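Local coordinates for DUF3863 domain-containing protein (PDB 3LM3) that is of unknown function but is probably a carbohydrate-active enzyme, a glycoside hydrolase or deacetylase, at residues A[191-196]-A[334-339]. Sequence-based numbering, arbitrary orientation.
Sequences PFYPST and KSNDDW
Phe-192 and Asn-336 bring the two backbones to their closest approach, CA to CA 6.5 Å. Segment 191-196 is extended. Segment 334-339 folds into a type I beta turn from Ser-335 to Asp-338. An ST turn overlaps it, with Ser-335 OG accepting from Asp-337 N. The side-chain amide of Asn-336 pairs with both the N-H and the C=O of Tyr-193. Tyr-193 N donates to Asn-336 OD1 at 3.0 Å, on a lone pair in the carbonyl plane. Asn-336 ND2 returns a bond of 2.8 Å to Tyr-193 O, nearly in its own amide plane. Asn-336 has CG anti to its carbonyl carbon (chi1 -63°), which carries the amide across to segment 191-196. Trp-339 NE1 also donates to Asn-336 OD1, at 2.8 Å and close to the indole plane. Two donors grip this oxygen, and ND2 also donates to Ala-203 O, so the amide's orientation is well defined. A leucine in place of Asn-336 would probably leave Tyr-193 N and Trp-339 NE1 without their shared acceptor, and Tyr-193 O without this donor. Phe-192 CB packs against Trp-339 CZ2 at 3.5 Å. Pro-191 O lies over one indole face, offset toward the rim. The Tyr-193 ring turns its edge to Asn-336 OD1, with CD2 3.6 Å from that oxygen. Tyr-193 CE2 comes within 3.6 Å of Lys-334 C, and the Tyr-193 hydroxyl makes a hydrogen bond with Tyr-333 O. The contact joins the chain around short strand 194-195 to the loop linking helix 322-332 with strand 341-346. Trp-329 of that helix meets the rings of both Tyr-193 and Trp-339, while Pro-191 and Phe-192 touch strand 213-216.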
loop_
_atom_site.group_PDB
_atom_site.type_symbol
_atom_site.label_atom_id
_atom_site.label_comp_id
_atom_site.label_asym_id
_atom_site.label_seq_id
_atom_site.Cartn_x
_atom_site.Cartn_y
_atom_site.Cartn_z
ATOM N N PRO A 191 -2.382 9.053 -2.244
ATOM C CA PRO A 191 -3.675 9.042 -1.558
ATOM C C PRO A 191 -4.773 9.710 -2.359
ATOM O O PRO A 191 -4.537 10.664 -3.110
ATOM C CB PRO A 191 -3.403 9.824 -0.281
ATOM C CG PRO A 191 -1.922 9.563 -0.051
ATOM C CD PRO A 191 -1.318 9.664 -1.417
ATOM N N PHE A 192 -5.989 9.183 -2.215
ATOM C CA PHE A 192 -7.163 9.747 -2.876
ATOM C C PHE A 192 -8.418 9.410 -2.089
ATOM O O PHE A 192 -8.408 8.490 -1.274
ATOM C CB PHE A 192 -7.305 9.226 -4.324
ATOM C CG PHE A 192 -7.502 7.715 -4.430
ATOM C CD1 PHE A 192 -6.426 6.861 -4.323
ATOM C CD2 PHE A 192 -8.767 7.163 -4.640
ATOM C CE1 PHE A 192 -6.586 5.493 -4.423
ATOM C CE2 PHE A 192 -8.931 5.781 -4.724
ATOM C CZ PHE A 192 -7.850 4.950 -4.600
ATOM N N TYR A 193 -9.490 10.160 -2.352
ATOM C CA TYR A 193 -10.830 9.829 -1.831
ATOM C C TYR A 193 -11.531 8.928 -2.851
ATOM O O TYR A 193 -11.685 9.310 -4.014
ATOM C CB TYR A 193 -11.626 11.106 -1.625
ATOM C CG TYR A 193 -11.109 12.061 -0.578
ATOM C CD1 TYR A 193 -11.291 11.819 0.766
ATOM C CD2 TYR A 193 -10.513 13.248 -0.942
ATOM C CE1 TYR A 193 -10.888 12.721 1.713
ATOM C CE2 TYR A 193 -10.072 14.162 0.017
ATOM C CZ TYR A 193 -10.291 13.918 1.332
ATOM O OH TYR A 193 -9.880 14.798 2.338
ATOM N N PRO A 194 -11.939 7.723 -2.435
ATOM C CA PRO A 194 -12.552 6.795 -3.374
ATOM C C PRO A 194 -14.010 7.171 -3.700
ATOM O O PRO A 194 -14.686 7.872 -2.934
ATOM C CB PRO A 194 -12.481 5.470 -2.636
ATOM C CG PRO A 194 -12.624 5.891 -1.159
ATOM C CD PRO A 194 -11.863 7.159 -1.069
ATOM N N SER A 195 -14.443 6.691 -4.850
ATOM C CA SER A 195 -15.821 6.792 -5.306
ATOM C C SER A 195 -16.712 5.705 -4.706
ATOM O O SER A 195 -16.285 4.563 -4.517
ATOM C CB SER A 195 -15.814 6.590 -6.813
ATOM O OG SER A 195 -17.101 6.679 -7.400
ATOM N N THR A 196 -17.990 6.041 -4.468
ATOM C CA THR A 196 -18.963 5.025 -4.108
ATOM C C THR A 196 -19.079 3.928 -5.187
ATOM O O THR A 196 -19.504 2.805 -4.888
ATOM C CB THR A 196 -20.344 5.668 -3.846
ATOM O OG1 THR A 196 -20.721 6.472 -4.944
ATOM C CG2 THR A 196 -20.315 6.539 -2.568
ATOM N N LYS A 334 -8.870 18.312 0.243
ATOM C CA LYS A 334 -10.271 18.178 0.607
ATOM C C LYS A 334 -11.164 17.563 -0.462
ATOM O O LYS A 334 -12.305 17.184 -0.171
ATOM C CB LYS A 334 -10.822 19.555 0.978
ATOM C CG LYS A 334 -10.115 20.212 2.176
ATOM C CD LYS A 334 -10.213 19.319 3.423
ATOM C CE LYS A 334 -9.640 19.962 4.639
ATOM N NZ LYS A 334 -9.677 19.013 5.779
ATOM N N SER A 335 -10.667 17.485 -1.690
ATOM C CA SER A 335 -11.374 16.787 -2.785
ATOM C C SER A 335 -10.322 16.266 -3.725
ATOM O O SER A 335 -9.136 16.589 -3.594
ATOM C CB SER A 335 -12.326 17.704 -3.538
ATOM O OG SER A 335 -11.628 18.460 -4.490
ATOM N N ASN A 336 -10.735 15.486 -4.706
ATOM C CA ASN A 336 -9.785 14.990 -5.667
ATOM C C ASN A 336 -9.412 15.988 -6.739
ATOM O O ASN A 336 -8.582 15.695 -7.580
ATOM C CB ASN A 336 -10.287 13.683 -6.277
ATOM C CG ASN A 336 -10.415 12.574 -5.237
ATOM O OD1 ASN A 336 -9.562 12.438 -4.341
ATOM N ND2 ASN A 336 -11.459 11.761 -5.349
ATOM N N ASP A 337 -9.962 17.195 -6.665
ATOM C CA ASP A 337 -9.484 18.272 -7.521
ATOM C C ASP A 337 -8.180 18.869 -7.008
ATOM O O ASP A 337 -7.534 19.639 -7.721
ATOM C CB ASP A 337 -10.506 19.405 -7.593
ATOM C CG ASP A 337 -11.799 18.999 -8.262
ATOM O OD1 ASP A 337 -11.763 18.202 -9.219
ATOM O OD2 ASP A 337 -12.842 19.559 -7.846
ATOM N N ASP A 338 -7.811 18.551 -5.773
ATOM C CA ASP A 338 -6.718 19.220 -5.082
ATOM C C ASP A 338 -5.350 18.573 -5.313
ATOM O O ASP A 338 -4.339 19.154 -4.916
ATOM C CB ASP A 338 -6.981 19.260 -3.567
ATOM C CG ASP A 338 -8.124 20.169 -3.185
ATOM O OD1 ASP A 338 -8.585 20.978 -4.030
ATOM O OD2 ASP A 338 -8.545 20.097 -2.000
ATOM N N TRP A 339 -5.316 17.390 -5.931
ATOM C CA TRP A 339 -4.063 16.681 -6.156
ATOM C C TRP A 339 -3.875 16.289 -7.610
ATOM O O TRP A 339 -4.814 16.196 -8.380
ATOM C CB TRP A 339 -3.942 15.431 -5.275
ATOM C CG TRP A 339 -5.070 14.450 -5.403
ATOM C CD1 TRP A 339 -6.174 14.374 -4.604
ATOM C CD2 TRP A 339 -5.198 13.382 -6.362
ATOM N NE1 TRP A 339 -6.965 13.339 -4.989
ATOM C CE2 TRP A 339 -6.407 12.724 -6.080
ATOM C CE3 TRP A 339 -4.415 12.921 -7.414
ATOM C CZ2 TRP A 339 -6.857 11.648 -6.830
ATOM C CZ3 TRP A 339 -4.866 11.836 -8.154
ATOM C CH2 TRP A 339 -6.085 11.231 -7.869
#